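PDB 3LNV: saframycin Mx1 synthetase B from Legionella pneumophila subsp. pneumophila, which is a two-part AMP-binding enzyme of the ANL superfamily, with a large N-terminal region followed by a smaller C-terminal domain. Local coordinates for residues Ala50-Ala55 with Asn154-Trp159; Gly377-Glu382 with His447-Tyr452; Ala490-Gln495 with Thr503-Val508. All coordinates share one frame; numbering follows the deposited sequence.

Contact 1: residues Ala50-Ala55 with Asn154-Trp159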
ATOM      1  N   ALA A  50     -23.797  -0.531   7.971  1.00 14.80           N
ATOM      2  CA  ALA A  50     -23.816  -0.620   6.491  1.00 15.07           C
ATOM      3  C   ALA A  50     -25.203  -0.336   5.929  1.00 17.30           C
ATOM      4  O   ALA A  50     -25.356   0.414   4.959  1.00 13.71           O
ATOM      5  CB  ALA A  50     -23.342  -2.006   6.022  1.00 12.50           C
ATOM      6  N   LYS A  51     -26.214  -0.945   6.543  1.00 17.56           N
ATOM      7  CA  LYS A  51     -27.595  -0.763   6.097  1.00 18.58           C
ATOM      8  C   LYS A  51     -28.043   0.675   6.316  1.00 20.49           C
ATOM      9  O   LYS A  51     -28.694   1.271   5.457  1.00 20.11           O
ATOM     10  CB  LYS A  51     -28.530  -1.704   6.846  1.00 18.23           C
ATOM     11  CG  LYS A  51     -28.398  -3.197   6.465  1.00 18.94           C
ATOM     12  CD  LYS A  51     -29.226  -4.055   7.422  1.00 19.74           C
ATOM     13  CE  LYS A  51     -29.239  -5.513   6.993  1.00 22.42           C
ATOM     14  NZ  LYS A  51     -29.645  -6.432   8.109  1.00 25.32           N
ATOM     15  N   ALA A  52     -27.713   1.218   7.483  1.00 19.21           N
ATOM     16  CA  ALA A  52     -28.079   2.586   7.791  1.00 21.50           C
ATOM     17  C   ALA A  52     -27.394   3.519   6.815  1.00 20.48           C
ATOM     18  O   ALA A  52     -27.969   4.515   6.383  1.00 20.43           O
ATOM     19  CB  ALA A  52     -27.697   2.935   9.218  1.00 23.18           C
ATOM     20  N   ILE A  53     -26.156   3.197   6.456  1.00 17.66           N
ATOM     21  CA  ILE A  53     -25.422   4.060   5.550  1.00 17.41           C
ATOM     22  C   ILE A  53     -26.000   3.918   4.140  1.00 18.05           C
ATOM     23  O   ILE A  53     -26.198   4.912   3.421  1.00 18.03           O
ATOM     24  CB  ILE A  53     -23.909   3.768   5.603  1.00 17.94           C
ATOM     25  CG1 ILE A  53     -23.314   4.300   6.911  1.00 17.64           C
ATOM     26  CG2 ILE A  53     -23.197   4.365   4.397  1.00 13.71           C
ATOM     27  CD1 ILE A  53     -21.971   3.678   7.262  1.00 14.95           C
ATOM     28  N   ALA A  54     -26.297   2.691   3.741  1.00 17.48           N
ATOM     29  CA  ALA A  54     -26.889   2.476   2.419  1.00 17.71           C
ATOM     30  C   ALA A  54     -28.242   3.189   2.323  1.00 18.86           C
ATOM     31  O   ALA A  54     -28.608   3.724   1.288  1.00 19.18           O
ATOM     32  CB  ALA A  54     -27.065   0.989   2.164  1.00 15.44           C
ATOM     33  N   ALA A  55     -28.987   3.159   3.415  1.00 18.34           N
ATOM     34  CA  ALA A  55     -30.332   3.694   3.432  1.00 20.02           C
ATOM     35  C   ALA A  55     -30.239   5.181   3.189  1.00 19.40           C
ATOM     36  O   ALA A  55     -31.045   5.741   2.456  1.00 22.30           O
ATOM     37  CB  ALA A  55     -31.000   3.405   4.775  1.00 20.13           C
ATOM     38  N   ASN A 154     -31.174   4.106  13.241  1.00 33.67           N
ATOM     39  CA  ASN A 154     -32.596   3.902  13.028  1.00 37.90           C
ATOM     40  C   ASN A 154     -32.918   3.741  11.548  1.00 35.12           C
ATOM     41  O   ASN A 154     -33.841   3.013  11.183  1.00 35.98           O
ATOM     42  CB  ASN A 154     -33.408   5.066  13.601  1.00 39.55           C
ATOM     43  CG  ASN A 154     -34.885   4.727  13.737  1.00 44.89           C
ATOM     44  OD1 ASN A 154     -35.255   3.549  13.805  1.00 50.14           O
ATOM     45  ND2 ASN A 154     -35.734   5.752  13.782  1.00 47.24           N
ATOM     46  N   ARG A 155     -32.141   4.415  10.700  1.00 33.28           N
ATOM     47  CA  ARG A 155     -32.370   4.406   9.253  1.00 31.15           C
ATOM     48  C   ARG A 155     -32.176   3.013   8.644  1.00 29.00           C
ATOM     49  O   ARG A 155     -32.733   2.694   7.603  1.00 30.73           O
ATOM     50  CB  ARG A 155     -31.437   5.409   8.575  1.00 34.80           C
ATOM     51  CG  ARG A 155     -31.424   6.784   9.249  1.00 38.01           C
ATOM     52  CD  ARG A 155     -30.742   7.840   8.372  1.00 37.75           C
ATOM     53  NE  ARG A 155     -30.623   9.132   9.050  1.00 37.53           N
ATOM     54  CZ  ARG A 155     -29.831  10.115   8.637  1.00 38.57           C
ATOM     55  NH1 ARG A 155     -29.078   9.948   7.551  1.00 32.91           N
ATOM     56  NH2 ARG A 155     -29.781  11.260   9.312  1.00 38.52           N
ATOM     57  N   SER A 156     -31.397   2.182   9.319  1.00 27.44           N
ATOM     58  CA  SER A 156     -31.103   0.837   8.847  1.00 27.48           C
ATOM     59  C   SER A 156     -32.341   0.108   8.297  1.00 31.10           C
ATOM     60  O   SER A 156     -32.283  -0.557   7.258  1.00 24.91           O
ATOM     61  CB  SER A 156     -30.480   0.036   9.991  1.00 27.25           C
ATOM     62  OG  SER A 156     -29.596  -0.948   9.484  1.00 33.39           O
ATOM     63  N   SER A 157     -33.469   0.237   8.993  1.00 29.39           N
ATOM     64  CA  SER A 157     -34.660  -0.514   8.613  1.00 30.45           C
ATOM     65  C   SER A 157     -35.237  -0.081   7.257  1.00 26.17           C
ATOM     66  O   SER A 157     -36.034  -0.807   6.645  1.00 21.57           O
ATOM     67  CB  SER A 157     -35.722  -0.415   9.708  1.00 30.62           C
ATOM     68  OG  SER A 157     -36.578  -1.544   9.647  1.00 41.96           O
ATOM     69  N   SER A 158     -34.820   1.093   6.793  1.00 24.91           N
ATOM     70  CA  SER A 158     -35.309   1.651   5.535  1.00 26.25           C
ATOM     71  C   SER A 158     -34.493   1.222   4.305  1.00 27.04           C
ATOM     72  O   SER A 158     -34.854   1.532   3.169  1.00 20.92           O
ATOM     73  CB  SER A 158     -35.331   3.181   5.601  1.00 27.66           C
ATOM     74  OG  SER A 158     -36.358   3.632   6.464  1.00 30.32           O
ATOM     75  N   TRP A 159     -33.388   0.526   4.537  1.00 24.37           N
ATOM     76  CA  TRP A 159     -32.555   0.054   3.440  1.00 22.84           C
ATOM     77  C   TRP A 159     -33.354  -0.837   2.491  1.00 23.01           C
ATOM     78  O   TRP A 159     -34.055  -1.751   2.925  1.00 22.98           O
ATOM     79  CB  TRP A 159     -31.338  -0.697   3.990  1.00 20.48           C
ATOM     80  CG  TRP A 159     -30.517  -1.350   2.912  1.00 19.42           C
ATOM     81  CD1 TRP A 159     -29.904  -0.741   1.852  1.00 18.29           C
ATOM     82  CD2 TRP A 159     -30.209  -2.743   2.810  1.00 18.15           C
ATOM     83  NE1 TRP A 159     -29.238  -1.675   1.086  1.00 18.39           N
ATOM     84  CE2 TRP A 159     -29.419  -2.915   1.651  1.00 19.12           C
ATOM     85  CE3 TRP A 159     -30.539  -3.862   3.577  1.00 18.31           C
ATOM     86  CZ2 TRP A 159     -28.941  -4.165   1.255  1.00 16.93           C
ATOM     87  CZ3 TRP A 159     -30.074  -5.099   3.184  1.00 17.56           C
ATOM     88  CH2 TRP A 159     -29.291  -5.245   2.027  1.00 17.62           C
TER
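Lys-51, Ala-52, Ala-54 and Ala-55 form a helix-on-loop contact with Ser-156 and Trp-159 at the periphery of the AMP-binding region. The first segment lies on helix 43-59. The second curls irregularly in the connection between strands 143-147 and 169-174. The indole of Trp-159 leans obliquely on the helix. Its CD1 comes within 3.3 Å of Ala-54 CB, a tight approach. Farther along, Trp-159 CE3 lies 3.7 Å from Lys-51 CG, and Trp-159 CZ3 lies 3.9 Å from Lys-51 CE. The extended lysine chain passes obliquely by this CE3/CZ3 side of the indole. Its end then leads away, and NZ makes a salt bridge to Asp-47. Trp-159 NE1 is held by Tyr-87 O, at the end of helix 76-87. Helix 43-59 leads toward strand 67-71 of a mainly parallel sheet, and strand 143-147 belongs to the same sheet. The contact therefore joins a helix that precedes this sheet to the connection that leaves it. With OG turned away from its own backbone N (chi1 -150°), the hydroxyl of Ser-156 is directed at the helix backbone, where it bonds to Gln-48 O. Ala-55 CB packs on the loop backbone, 3.4 Å from Arg-155 O and 3.7 Å from Trp-159 N. The guanidinium of Arg-155 reaches Glu-152 and Thr-56.

Contact 2: residues Gly377-Glu382 with His447-Tyr452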
ATOM      1  N   GLY A 377       7.787 -15.335  -4.783  1.00 17.33           N
ATOM      2  CA  GLY A 377       6.972 -16.533  -4.605  1.00 18.23           C
ATOM      3  C   GLY A 377       6.475 -17.215  -5.867  1.00 17.59           C
ATOM      4  O   GLY A 377       6.873 -16.874  -6.974  1.00 17.85           O
ATOM      5  N   ASN A 378       5.577 -18.180  -5.703  1.00 16.90           N
ATOM      6  CA  ASN A 378       4.968 -18.856  -6.850  1.00 19.44           C
ATOM      7  C   ASN A 378       3.777 -18.061  -7.375  1.00 19.34           C
ATOM      8  O   ASN A 378       3.136 -17.344  -6.622  1.00 16.29           O
ATOM      9  CB  ASN A 378       4.463 -20.240  -6.436  1.00 22.49           C
ATOM     10  CG  ASN A 378       5.555 -21.101  -5.864  1.00 26.60           C
ATOM     11  OD1 ASN A 378       6.503 -21.456  -6.566  1.00 25.59           O
ATOM     12  ND2 ASN A 378       5.449 -21.421  -4.579  1.00 23.29           N
ATOM     13  N   PRO A 379       3.475 -18.216  -8.665  1.00 19.62           N
ATOM     14  CA  PRO A 379       2.289 -17.636  -9.292  1.00 19.15           C
ATOM     15  C   PRO A 379       1.011 -18.150  -8.624  1.00 20.75           C
ATOM     16  O   PRO A 379       0.736 -19.348  -8.619  1.00 20.60           O
ATOM     17  CB  PRO A 379       2.363 -18.150 -10.718  1.00 21.24           C
ATOM     18  CG  PRO A 379       3.841 -18.399 -10.951  1.00 21.37           C
ATOM     19  CD  PRO A 379       4.356 -18.884  -9.640  1.00 22.03           C
ATOM     20  N   ILE A 380       0.249 -17.236  -8.050  1.00 17.12           N
ATOM     21  CA  ILE A 380      -1.041 -17.575  -7.479  1.00 15.31           C
ATOM     22  C   ILE A 380      -2.083 -17.297  -8.557  1.00 17.75           C
ATOM     23  O   ILE A 380      -2.909 -18.151  -8.869  1.00 19.66           O
ATOM     24  CB  ILE A 380      -1.301 -16.758  -6.211  1.00 16.55           C
ATOM     25  CG1 ILE A 380      -0.337 -17.198  -5.104  1.00 17.97           C
ATOM     26  CG2 ILE A 380      -2.748 -16.932  -5.770  1.00 16.60           C
ATOM     27  CD1 ILE A 380      -0.163 -16.170  -3.957  1.00 15.60           C
ATOM     28  N   GLN A 381      -2.026 -16.105  -9.140  1.00 13.84           N
ATOM     29  CA  GLN A 381      -2.630 -15.860 -10.445  1.00 15.72           C
ATOM     30  C   GLN A 381      -1.687 -16.402 -11.526  1.00 19.49           C
ATOM     31  O   GLN A 381      -0.505 -16.592 -11.272  1.00 17.67           O
ATOM     32  CB  GLN A 381      -2.905 -14.360 -10.658  1.00 15.15           C
ATOM     33  CG  GLN A 381      -3.765 -13.761  -9.498  1.00 15.33           C
ATOM     34  CD  GLN A 381      -4.218 -12.299  -9.722  1.00 15.27           C
ATOM     35  OE1 GLN A 381      -4.153 -11.449  -8.802  1.00 13.65           O
ATOM     36  NE2 GLN A 381      -4.664 -12.008 -10.931  1.00 11.84           N
ATOM     37  N   GLU A 382      -2.213 -16.652 -12.721  1.00 18.79           N
ATOM     38  CA  GLU A 382      -1.379 -17.086 -13.829  1.00 21.83           C
ATOM     39  C   GLU A 382      -0.427 -15.969 -14.215  1.00 21.27           C
ATOM     40  O   GLU A 382      -0.854 -14.841 -14.448  1.00 18.79           O
ATOM     41  CB  GLU A 382      -2.235 -17.461 -15.036  1.00 24.14           C
ATOM     42  CG  GLU A 382      -1.421 -17.854 -16.260  1.00 30.99           C
ATOM     43  CD  GLU A 382      -2.306 -18.331 -17.385  1.00 35.38           C
ATOM     44  OE1 GLU A 382      -3.026 -19.339 -17.177  1.00 42.20           O
ATOM     45  OE2 GLU A 382      -2.288 -17.696 -18.465  1.00 36.12           O
ATOM     46  N   HIS A 447      11.918 -18.531 -12.417  1.00 22.02           N
ATOM     47  CA  HIS A 447      12.976 -19.488 -12.184  1.00 23.70           C
ATOM     48  C   HIS A 447      12.488 -20.535 -11.198  1.00 24.92           C
ATOM     49  O   HIS A 447      12.199 -20.227 -10.039  1.00 24.10           O
ATOM     50  CB  HIS A 447      14.218 -18.772 -11.655  1.00 24.22           C
ATOM     51  CG  HIS A 447      15.324 -19.699 -11.257  1.00 28.18           C
ATOM     52  ND1 HIS A 447      16.316 -20.096 -12.130  1.00 27.58           N
ATOM     53  CD2 HIS A 447      15.595 -20.309 -10.078  1.00 27.61           C
ATOM     54  CE1 HIS A 447      17.147 -20.910 -11.506  1.00 28.48           C
ATOM     55  NE2 HIS A 447      16.733 -21.055 -10.259  1.00 29.52           N
ATOM     56  N   GLU A 448      12.373 -21.775 -11.659  1.00 27.44           N
ATOM     57  CA  GLU A 448      11.957 -22.849 -10.775  1.00 27.90           C
ATOM     58  C   GLU A 448      10.533 -22.565 -10.296  1.00 24.55           C
ATOM     59  O   GLU A 448      10.181 -22.901  -9.163  1.00 23.71           O
ATOM     60  CB  GLU A 448      12.852 -22.854  -9.543  1.00 29.40           C
ATOM     61  CG  GLU A 448      13.416 -24.179  -9.165  1.00 35.70           C
ATOM     62  CD  GLU A 448      14.717 -24.412  -9.872  1.00 37.07           C
ATOM     63  OE1 GLU A 448      14.723 -24.259 -11.111  1.00 37.80           O
ATOM     64  OE2 GLU A 448      15.725 -24.713  -9.194  1.00 44.70           O
ATOM     65  N   ASN A 449       9.753 -21.905 -11.147  1.00 22.82           N
ATOM     66  CA  ASN A 449       8.381 -21.472 -10.827  1.00 26.03           C
ATOM     67  C   ASN A 449       8.295 -20.447  -9.701  1.00 23.66           C
ATOM     68  O   ASN A 449       7.307 -20.390  -8.956  1.00 24.07           O
ATOM     69  CB  ASN A 449       7.465 -22.667 -10.524  1.00 28.51           C
ATOM     70  CG  ASN A 449       5.983 -22.317 -10.668  1.00 29.43           C
ATOM     71  OD1 ASN A 449       5.584 -21.633 -11.609  1.00 29.22           O
ATOM     72  ND2 ASN A 449       5.167 -22.782  -9.727  1.00 30.81           N
ATOM     73  N   GLU A 450       9.340 -19.642  -9.573  1.00 23.49           N
ATOM     74  CA  GLU A 450       9.324 -18.507  -8.651  1.00 20.77           C
ATOM     75  C   GLU A 450       9.536 -17.258  -9.480  1.00 22.15           C
ATOM     76  O   GLU A 450      10.381 -17.247 -10.386  1.00 16.17           O
ATOM     77  CB  GLU A 450      10.466 -18.616  -7.643  1.00 22.94           C
ATOM     78  CG  GLU A 450      10.595 -20.003  -6.999  1.00 26.64           C
ATOM     79  CD  GLU A 450      10.090 -20.053  -5.580  1.00 24.65           C
ATOM     80  OE1 GLU A 450       9.951 -18.984  -4.950  1.00 24.26           O
ATOM     81  OE2 GLU A 450       9.866 -21.173  -5.069  1.00 25.84           O
ATOM     82  N   LEU A 451       8.774 -16.213  -9.164  1.00 20.46           N
ATOM     83  CA  LEU A 451       8.902 -14.929  -9.838  1.00 19.54           C
ATOM     84  C   LEU A 451       9.956 -14.081  -9.144  1.00 19.29           C
ATOM     85  O   LEU A 451       9.861 -13.828  -7.948  1.00 17.36           O
ATOM     86  CB  LEU A 451       7.563 -14.170  -9.805  1.00 18.08           C
ATOM     87  CG  LEU A 451       7.563 -12.778 -10.455  1.00 19.41           C
ATOM     88  CD1 LEU A 451       7.884 -12.856 -11.967  1.00 18.98           C
ATOM     89  CD2 LEU A 451       6.215 -12.030 -10.210  1.00 18.03           C
ATOM     90  N   TYR A 452      10.937 -13.619  -9.910  1.00 19.33           N
ATOM     91  CA  TYR A 452      11.885 -12.619  -9.434  1.00 17.65           C
ATOM     92  C   TYR A 452      11.618 -11.324 -10.176  1.00 19.04           C
ATOM     93  O   TYR A 452      11.786 -11.243 -11.401  1.00 17.24           O
ATOM     94  CB  TYR A 452      13.340 -13.090  -9.649  1.00 20.04           C
ATOM     95  CG  TYR A 452      13.681 -14.235  -8.745  1.00 20.15           C
ATOM     96  CD1 TYR A 452      14.416 -14.031  -7.573  1.00 19.15           C
ATOM     97  CD2 TYR A 452      13.223 -15.526  -9.027  1.00 20.69           C
ATOM     98  CE1 TYR A 452      14.708 -15.079  -6.727  1.00 18.50           C
ATOM     99  CE2 TYR A 452      13.505 -16.576  -8.177  1.00 21.13           C
ATOM    100  CZ  TYR A 452      14.246 -16.349  -7.041  1.00 22.00           C
ATOM    101  OH  TYR A 452      14.511 -17.410  -6.205  1.00 24.59           O
TER
HETATM  102  O   HOH W   1       2.161 -21.774  -9.139  1.00 24.87           O
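Gly-377 meets Glu-450 and Leu-451 through its carbonyl. Gly-377 O accepts a nearly straight hydrogen bond from Leu-451 N, at 3.0 Å with an angle of 169° at the hydrogen. The donor sits 16° out of the carbonyl plane. The side chain of Leu-451 is about 7 Å from the bound 5'-O-[(S)-(dodecanoyloxy)(hydroxy)phosphoryl]adenosine. Gly-377 O also receives a CA-H...O contact from Glu-450 CA at 3.4 Å. At the backbone angles of Gly-377 (phi 104°), a CB would jam against the preceding carbonyl oxygen, and glycine avoids this. Ser-375 OG bonds to both Gly-377 N and Glu-450 OE1, so it links the two segments from outside.

Asn-378 follows. Its CA makes a CA-H...O contact with Asn-449 O at 3.5 Å. The side chains of Asn-378 and Asn-449 cross at about a right angle. The partner segment holds the turn of a beta hairpin: a type I' turn from His-447 to Glu-450 connects strand 442-447 to strand 450-456. Two backbone bonds between His-447 and Glu-450 close the turn, and Glu-448 and Asn-449 at its corners both have positive phi. Strand 378-379 is the last strand of a different sheet, and the contact sets the hairpin against the border of that sheet.

Pro-379 lays its ring beside the turn. Its CD lies 3.4 Å from Asn-449 O and 3.6 Å from Asn-449 OD1. A water donates to Pro-379 O at 2.9 Å and accepts from Asn-449 ND2 at 3.2 Å, bridging the segments. Through backbone hydrogen bonds, Asn-378 pairs with Gly-338 of the first sheet, and Glu-382 pairs with Gln-405 of the antiparallel sheet that also holds the hairpin.

Contact 3: residues Ala490-Gln495 with Thr503-Val508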
ATOM      1  N   ALA A 490      16.401  20.023  -1.404  1.00 31.52           N
ATOM      2  CA  ALA A 490      16.285  19.401  -2.713  1.00 30.97           C
ATOM      3  C   ALA A 490      15.961  17.923  -2.514  1.00 28.45           C
ATOM      4  O   ALA A 490      16.510  17.286  -1.619  1.00 29.66           O
ATOM      5  CB  ALA A 490      17.589  19.564  -3.500  1.00 31.26           C
ATOM      6  N   ALA A 491      15.048  17.393  -3.324  1.00 28.12           N
ATOM      7  CA  ALA A 491      14.743  15.966  -3.318  1.00 26.43           C
ATOM      8  C   ALA A 491      15.027  15.388  -4.703  1.00 27.06           C
ATOM      9  O   ALA A 491      14.832  16.060  -5.715  1.00 27.34           O
ATOM     10  CB  ALA A 491      13.299  15.738  -2.936  1.00 24.58           C
ATOM     11  N   PHE A 492      15.516  14.151  -4.745  1.00 27.20           N
ATOM     12  CA  PHE A 492      15.774  13.486  -6.015  1.00 27.51           C
ATOM     13  C   PHE A 492      16.009  11.994  -5.819  1.00 25.65           C
ATOM     14  O   PHE A 492      16.305  11.542  -4.723  1.00 24.91           O
ATOM     15  CB  PHE A 492      16.951  14.134  -6.765  1.00 29.25           C
ATOM     16  CG  PHE A 492      18.203  14.257  -5.945  1.00 31.24           C
ATOM     17  CD1 PHE A 492      19.140  13.228  -5.917  1.00 29.91           C
ATOM     18  CD2 PHE A 492      18.451  15.405  -5.206  1.00 30.89           C
ATOM     19  CE1 PHE A 492      20.295  13.341  -5.157  1.00 34.10           C
ATOM     20  CE2 PHE A 492      19.604  15.521  -4.434  1.00 33.54           C
ATOM     21  CZ  PHE A 492      20.528  14.493  -4.407  1.00 32.24           C
ATOM     22  N   VAL A 493      15.865  11.243  -6.900  1.00 28.27           N
ATOM     23  CA  VAL A 493      16.068   9.804  -6.871  1.00 28.25           C
ATOM     24  C   VAL A 493      17.404   9.495  -7.493  1.00 29.86           C
ATOM     25  O   VAL A 493      17.698   9.944  -8.599  1.00 29.03           O
ATOM     26  CB  VAL A 493      14.995   9.080  -7.690  1.00 28.48           C
ATOM     27  CG1 VAL A 493      15.190   7.572  -7.613  1.00 29.54           C
ATOM     28  CG2 VAL A 493      13.628   9.462  -7.188  1.00 30.60           C
ATOM     29  N   ILE A 494      18.217   8.732  -6.774  1.00 30.70           N
ATOM     30  CA  ILE A 494      19.471   8.241  -7.312  1.00 32.23           C
ATOM     31  C   ILE A 494      19.420   6.723  -7.508  1.00 33.73           C
ATOM     32  O   ILE A 494      18.911   5.977  -6.659  1.00 31.38           O
ATOM     33  CB  ILE A 494      20.640   8.582  -6.386  1.00 33.36           C
ATOM     34  CG1 ILE A 494      20.529   7.783  -5.096  1.00 32.93           C
ATOM     35  CG2 ILE A 494      20.661  10.092  -6.090  1.00 33.20           C
ATOM     36  CD1 ILE A 494      21.836   7.589  -4.369  1.00 34.19           C
ATOM     37  N   GLN A 495      19.947   6.267  -8.636  1.00 32.20           N
ATOM     38  CA  GLN A 495      20.055   4.839  -8.886  1.00 35.82           C
ATOM     39  C   GLN A 495      21.413   4.384  -8.411  1.00 36.06           C
ATOM     40  O   GLN A 495      22.436   4.943  -8.796  1.00 37.72           O
ATOM     41  CB  GLN A 495      19.870   4.529 -10.358  1.00 37.08           C
ATOM     42  CG  GLN A 495      20.364   3.162 -10.762  1.00 40.76           C
ATOM     43  CD  GLN A 495      20.351   2.988 -12.270  1.00 45.80           C
ATOM     44  OE1 GLN A 495      19.284   2.985 -12.898  1.00 45.92           O
ATOM     45  NE2 GLN A 495      21.537   2.851 -12.864  1.00 45.96           N
ATOM     46  N   THR A 503      16.265  10.511  -2.339  1.00 22.95           N
ATOM     47  CA  THR A 503      17.197  11.316  -1.544  1.00 23.20           C
ATOM     48  C   THR A 503      16.711  12.749  -1.295  1.00 24.13           C
ATOM     49  O   THR A 503      16.303  13.463  -2.212  1.00 23.41           O
ATOM     50  CB  THR A 503      18.576  11.388  -2.225  1.00 25.15           C
ATOM     51  OG1 THR A 503      19.023  10.055  -2.538  1.00 23.41           O
ATOM     52  CG2 THR A 503      19.594  12.085  -1.321  1.00 23.15           C
ATOM     53  N   VAL A 504      16.782  13.166  -0.041  1.00 25.08           N
ATOM     54  CA  VAL A 504      16.391  14.509   0.351  1.00 24.67           C
ATOM     55  C   VAL A 504      17.598  15.199   0.969  1.00 26.70           C
ATOM     56  O   VAL A 504      18.232  14.663   1.876  1.00 25.22           O
ATOM     57  CB  VAL A 504      15.281  14.443   1.389  1.00 24.94           C
ATOM     58  CG1 VAL A 504      15.100  15.801   2.112  1.00 25.24           C
ATOM     59  CG2 VAL A 504      13.994  13.966   0.722  1.00 24.01           C
HETATM   60  N   MSE A 505      17.939  16.384   0.488  1.00 25.83           N
HETATM   61  CA  MSE A 505      18.995  17.111   1.184  1.00 30.57           C
HETATM   62  C   MSE A 505      18.595  18.530   1.575  1.00 31.16           C
HETATM   63  O   MSE A 505      17.915  19.222   0.810  1.00 30.90           O
HETATM   64  CB  MSE A 505      20.329  17.032   0.432  1.00 30.25           C
HETATM   65  CG  MSE A 505      20.610  18.107  -0.567  1.00 37.26           C
HETATM   66 SE   MSE A 505      22.543  18.157  -0.980  1.00 59.72          SE
HETATM   67  CE  MSE A 505      22.726  16.489  -1.991  1.00 40.24           C
ATOM     68  N   CYS A 506      19.015  18.929   2.778  1.00 29.14           N
ATOM     69  CA  CYS A 506      18.603  20.181   3.411  1.00 31.67           C
ATOM     70  C   CYS A 506      19.782  20.983   3.960  1.00 36.26           C
ATOM     71  O   CYS A 506      20.654  20.435   4.637  1.00 35.55           O
ATOM     72  CB  CYS A 506      17.668  19.880   4.582  1.00 32.31           C
ATOM     73  SG  CYS A 506      16.146  19.035   4.115  1.00 33.41           S
ATOM     74  N   GLU A 507      19.809  22.281   3.676  1.00 37.13           N
ATOM     75  CA  GLU A 507      20.711  23.172   4.396  1.00 38.27           C
ATOM     76  C   GLU A 507      20.141  23.313   5.786  1.00 37.23           C
ATOM     77  O   GLU A 507      18.929  23.422   5.948  1.00 37.37           O
ATOM     78  CB  GLU A 507      20.758  24.555   3.750  1.00 39.63           C
ATOM     79  CG  GLU A 507      21.272  24.594   2.322  1.00 39.63           C
ATOM     80  CD  GLU A 507      21.363  26.011   1.788  1.00 41.18           C
ATOM     81  OE1 GLU A 507      20.520  26.842   2.166  1.00 39.84           O
ATOM     82  OE2 GLU A 507      22.274  26.293   0.992  1.00 40.67           O
ATOM     83  N   VAL A 508      21.003  23.324   6.787  1.00 35.81           N
ATOM     84  CA  VAL A 508      20.555  23.483   8.161  1.00 38.35           C
ATOM     85  C   VAL A 508      21.107  24.756   8.792  1.00 42.19           C
ATOM     86  O   VAL A 508      22.281  25.088   8.612  1.00 39.21           O
ATOM     87  CB  VAL A 508      21.019  22.319   9.037  1.00 40.98           C
ATOM     88  CG1 VAL A 508      22.505  22.051   8.817  1.00 39.46           C
ATOM     89  CG2 VAL A 508      20.736  22.643  10.492  1.00 43.23           C
TER
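Ala-490 and Met-505, modelled as selenomethionine, bond to each other twice through their backbones. Ala-490 N reaches Met-505 O at 2.8 Å, and Met-505 N reaches Ala-490 O at 2.7 Å. Phe-492 and Thr-503 repeat the pattern: Phe-492 N to Thr-503 O is 2.7 Å, and Thr-503 N to Phe-492 O is 2.6 Å. Between them lies the non-hydrogen-bonded pair Ala-491 and Val-504. There Ala-491 CA makes a CA-H...O contact with Thr-503 O at 3.1 Å. The strands are arms of one antiparallel beta hairpin. The N-to-C directions of the two short segments make 152°.

On the face of Ala-490, Phe-492, Thr-503 and Met-505, a chi1 of 53° places the Phe-492 ring toward the partner strand, where Thr-503 CB meets its face. This is a CH-pi contact, with Thr-503 CB 4.3 Å from the Phe-492 centroid. Met-505 CE meets the ring edge in plane, 3.8 Å from Phe-492 CZ. On the other face, Ala-491 CB touches Val-504 CG2.

Helix 554-566 covers the Phe-492 side through Cys-561 and Leu-565, helix 469-478 covers the Ala-491 side, and strand 539-544 continues the sheet beside 503-508.

The three contacts follow one another along the chain, each closing before the next opens. None touches another. Contacts 1 and 2 have centres about 44 Å apart, contacts 2 and 3 about 36 Å, and contacts 1 and 3 about 50 Å. Contacts 1 and 3 lie on opposite sides of the chain's centre, the first in the AMP-binding region and the other in the C-terminal domain. The three contacts involve different sheets. Contact 1 joins a helix to a peripheral loop beside the sheet with strands 67-71 and 143-147. Contact 2 joins two further sheets. Contact 3 pairs two strands within the C-terminal sheet.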